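Local coordinates for protein of unknown function (DUF1255) (Acidithiobacillus ferrooxidans ATCC 23270, PDB 3EO6) that is of unknown function but probably acts as a pyrimidine/purine nucleoside phosphorylase of the cupin superfamily, at residues 54-60 / 82-88. Numbering follows the deposited sequence. Where two conformers were deposited one is given.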
ATOM      1  N   VAL A  54     -11.247 -18.957  -5.980  1.00  6.14           N
ATOM      2  CA  VAL A  54     -11.758 -19.286  -4.652  1.00  6.52           C
ATOM      3  C   VAL A  54     -12.565 -18.104  -4.148  1.00  6.28           C
ATOM      4  O   VAL A  54     -12.285 -16.933  -4.466  1.00  9.11           O
ATOM      5  CB  VAL A  54     -10.621 -19.623  -3.684  1.00  7.89           C
ATOM      6  CG1 VAL A  54      -9.904 -20.882  -4.149  1.00 10.43           C
ATOM      7  CG2 VAL A  54      -9.655 -18.411  -3.566  1.00 11.09           C
ATOM      8  N   ALA A  55     -13.552 -18.380  -3.321  1.00  6.10           N
ATOM      9  CA  ALA A  55     -14.319 -17.340  -2.668  1.00  7.05           C
ATOM     10  C   ALA A  55     -13.364 -16.546  -1.781  1.00  7.15           C
ATOM     11  O   ALA A  55     -12.479 -17.116  -1.117  1.00  8.24           O
ATOM     12  CB  ALA A  55     -15.414 -17.927  -1.838  1.00  9.59           C
ATOM     13  N   GLU A  56     -13.542 -15.242  -1.754  1.00  7.42           N
ATOM     14  CA  GLU A  56     -12.744 -14.357  -0.914  1.00  7.57           C
ATOM     15  C   GLU A  56     -13.653 -13.404  -0.183  1.00  7.35           C
ATOM     16  O   GLU A  56     -14.644 -12.920  -0.743  1.00  9.10           O
ATOM     17  CB  GLU A  56     -11.731 -13.569  -1.753  1.00  8.17           C
ATOM     18  CG  GLU A  56     -10.697 -14.492  -2.363  1.00  8.85           C
ATOM     19  CD  GLU A  56      -9.738 -13.823  -3.322  1.00 10.24           C
ATOM     20  OE1 GLU A  56     -10.099 -12.883  -4.041  1.00 11.29           O
ATOM     21  OE2 GLU A  56      -8.594 -14.314  -3.383  1.00 15.92           O
ATOM     22  N   THR A  57     -13.301 -13.126   1.051  1.00  6.89           N
ATOM     23  CA  THR A  57     -13.980 -12.122   1.817  1.00  6.81           C
ATOM     24  C   THR A  57     -13.317 -10.772   1.562  1.00  6.31           C
ATOM     25  O   THR A  57     -12.104 -10.627   1.805  1.00  7.12           O
ATOM     26  CB  THR A  57     -13.968 -12.440   3.302  1.00  8.10           C
ATOM     27  OG1 THR A  57     -14.720 -13.627   3.486  1.00  9.83           O
ATOM     28  CG2 THR A  57     -14.549 -11.333   4.146  1.00  8.85           C
ATOM     29  N   ILE A  58     -14.099  -9.805   1.111  1.00  6.01           N
ATOM     30  CA  ILE A  58     -13.635  -8.431   0.985  1.00  6.52           C
ATOM     31  C   ILE A  58     -14.113  -7.667   2.217  1.00  6.64           C
ATOM     32  O   ILE A  58     -15.267  -7.789   2.617  1.00  7.74           O
ATOM     33  CB  ILE A  58     -14.104  -7.765  -0.311  1.00  7.04           C
ATOM     34  CG1 ILE A  58     -13.406  -6.424  -0.516  1.00  7.70           C
ATOM     35  CG2 ILE A  58     -15.615  -7.632  -0.458  1.00  8.58           C
ATOM     36  CD1 ILE A  58     -13.570  -5.806  -1.885  1.00  9.49           C
ATOM     37  N   ARG A  59     -13.227  -6.843   2.763  0.71  6.11           N
ATOM     38  CA  ARG A  59     -13.568  -5.944   3.842  0.71  6.69           C
ATOM     39  C   ARG A  59     -13.013  -4.603   3.440  0.71  5.97           C
ATOM     40  O   ARG A  59     -11.794  -4.406   3.393  0.71  5.92           O
ATOM     41  CB  ARG A  59     -12.988  -6.397   5.152  0.71  7.26           C
ATOM     42  CG  ARG A  59     -13.094  -5.321   6.166  0.71  8.56           C
ATOM     43  CD  ARG A  59     -12.502  -5.728   7.484  0.71  9.79           C
ATOM     44  NE  ARG A  59     -12.460  -4.583   8.403  0.71  9.20           N
ATOM     45  CZ  ARG A  59     -11.787  -4.558   9.525  0.71  9.42           C
ATOM     46  NH1 ARG A  59     -11.096  -5.602   9.875  0.71 10.17           N
ATOM     47  NH2 ARG A  59     -11.783  -3.470  10.272  0.71 10.85           N
ATOM     48  N   VAL A  60     -13.922  -3.690   3.106  1.00  6.59           N
ATOM     49  CA  VAL A  60     -13.520  -2.374   2.643  1.00  6.67           C
ATOM     50  C   VAL A  60     -13.110  -1.535   3.829  1.00  6.44           C
ATOM     51  O   VAL A  60     -13.861  -1.411   4.794  1.00  7.12           O
ATOM     52  CB  VAL A  60     -14.624  -1.693   1.835  1.00  7.83           C
ATOM     53  CG1 VAL A  60     -14.231  -0.294   1.409  1.00  8.00           C
ATOM     54  CG2 VAL A  60     -14.978  -2.588   0.611  1.00 11.10           C
ATOM     55  N   ASP A  82     -17.885  -2.083   4.951  1.00  6.80           N
ATOM     56  CA  ASP A  82     -18.674  -3.133   4.315  1.00  7.68           C
ATOM     57  C   ASP A  82     -17.827  -4.395   4.081  1.00  7.34           C
ATOM     58  O   ASP A  82     -16.672  -4.310   3.641  1.00  9.09           O
ATOM     59  CB  ASP A  82     -19.232  -2.642   2.965  1.00  8.64           C
ATOM     60  CG  ASP A  82     -20.314  -1.515   3.080  1.00  9.75           C
ATOM     61  OD1 ASP A  82     -20.814  -1.259   4.183  1.00 11.07           O
ATOM     62  OD2 ASP A  82     -20.508  -0.858   2.078  1.00 12.89           O
ATOM     63  N   SER A  83     -18.339  -5.580   4.488  0.62  5.56           N
ATOM     64  CA  SER A  83     -17.735  -6.902   4.170  0.62  5.94           C
ATOM     65  C   SER A  83     -18.722  -7.853   3.474  0.62  6.44           C
ATOM     66  O   SER A  83     -19.908  -7.920   3.871  0.62  5.98           O
ATOM     67  CB  SER A  83     -17.282  -7.629   5.401  0.62  7.17           C
ATOM     68  OG  SER A  83     -16.298  -6.872   5.997  0.62  7.80           O
HETATM   69  N   MSE A  84     -18.251  -8.625   2.501  1.00  6.13           N
HETATM   70  CA  MSE A  84     -19.050  -9.662   1.891  1.00  5.94           C
HETATM   71  C   MSE A  84     -18.130 -10.745   1.378  1.00  6.36           C
HETATM   72  O   MSE A  84     -16.946 -10.521   1.115  1.00  6.49           O
HETATM   73  CB  MSE A  84     -19.904  -9.125   0.723  1.00  6.97           C
HETATM   74  CG  MSE A  84     -19.127  -8.672  -0.458  1.00  8.41           C
HETATM   75 SE   MSE A  84     -20.169  -7.973  -1.930  0.81  9.84          SE
HETATM   76  CE  MSE A  84     -20.829  -9.624  -2.565  1.00 13.02           C
ATOM     77  N   VAL A  85     -18.691 -11.934   1.139  1.00  6.17           N
ATOM     78  CA  VAL A  85     -18.032 -12.974   0.364  1.00  6.15           C
ATOM     79  C   VAL A  85     -18.246 -12.697  -1.107  1.00  6.46           C
ATOM     80  O   VAL A  85     -19.381 -12.557  -1.565  1.00  8.59           O
ATOM     81  CB  VAL A  85     -18.560 -14.361   0.707  1.00  7.56           C
ATOM     82  CG1 VAL A  85     -17.855 -15.394  -0.178  1.00  9.51           C
ATOM     83  CG2 VAL A  85     -18.305 -14.692   2.194  1.00  8.25           C
ATOM     84  N   ILE A  86     -17.154 -12.656  -1.867  1.00  6.12           N
ATOM     85  CA  ILE A  86     -17.202 -12.581  -3.315  1.00  7.05           C
ATOM     86  C   ILE A  86     -17.073 -14.015  -3.826  1.00  6.40           C
ATOM     87  O   ILE A  86     -16.025 -14.642  -3.634  1.00  6.84           O
ATOM     88  CB  ILE A  86     -16.078 -11.694  -3.897  1.00  7.09           C
ATOM     89  CG1 ILE A  86     -16.199 -10.285  -3.346  1.00  8.34           C
ATOM     90  CG2 ILE A  86     -16.173 -11.742  -5.416  1.00  7.86           C
ATOM     91  CD1 ILE A  86     -15.095  -9.335  -3.809  1.00 10.10           C
ATOM     92  N   PRO A  87     -18.082 -14.553  -4.504  0.72  6.87           N
ATOM     93  CA  PRO A  87     -17.975 -15.923  -5.004  0.72  7.25           C
ATOM     94  C   PRO A  87     -16.848 -16.122  -6.036  0.72  6.01           C
ATOM     95  O   PRO A  87     -16.530 -15.198  -6.796  0.72  6.09           O
ATOM     96  CB  PRO A  87     -19.366 -16.198  -5.624  0.72  7.17           C
ATOM     97  CG  PRO A  87     -20.275 -15.253  -4.794  0.72  8.51           C
ATOM     98  CD  PRO A  87     -19.453 -14.022  -4.673  0.72  7.12           C
ATOM     99  N   ALA A  88     -16.321 -17.316  -6.025  1.00  7.05           N
ATOM    100  CA  ALA A  88     -15.376 -17.737  -7.038  1.00  7.26           C
ATOM    101  C   ALA A  88     -16.032 -17.917  -8.400  1.00  7.15           C
ATOM    102  O   ALA A  88     -17.255 -18.119  -8.515  1.00  7.97           O
ATOM    103  CB  ALA A  88     -14.799 -19.096  -6.665  1.00  8.06           C
TER
HETATM  104  O   HOH W   1     -13.782 -14.584  -5.242  1.00 10.68           O
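Ile58 and Ile86 pack against each other on the inward face of an antiparallel strand pair in the cupin beta-sandwich, where strand 83-86 forms an edge, within the chain, of the six-stranded sheet and strand 56-61 lies next to it. The gamma-methyl branch of Ile58, CG2, does the touching: it reaches the terminal CD1 of Ile86 at 3.8 Å and CG of Met84, a selenomethionine, at 3.7 Å. Ile58 and Met84 form a hydrogen-bonded pair and run side by side in the same direction. In Ile86, CG1 stands anti to the carbonyl carbon (chi1 -60°), and with CD1 extended beyond it the chain comes up against the Ile58 branch. Tyr102 touches Ile58 from strand 99-105, while Tyr67 of the other sheet meets Ile86 and Met84, so the cluster bridges the two sheets. An alanine in place of Ile86 would probably leave CG2 and CB of Ile58 without the CD1 methyl they rest on and open a gap toward Tyr67. Between the backbones, Ile86 N gives Glu56 O a nearly straight bond of 2.8 Å (172°), and Val60 N closes the far end on Asp82 O. Where the strands end, Ala88 lays its CB 3.5 Å from Val54 C. Ile86 O accepts from Glu56 N at 3.2 Å, and a water sits 2.8 Å from Ile86 O and 2.9 Å from Val54 O, between the two carbonyl oxygens.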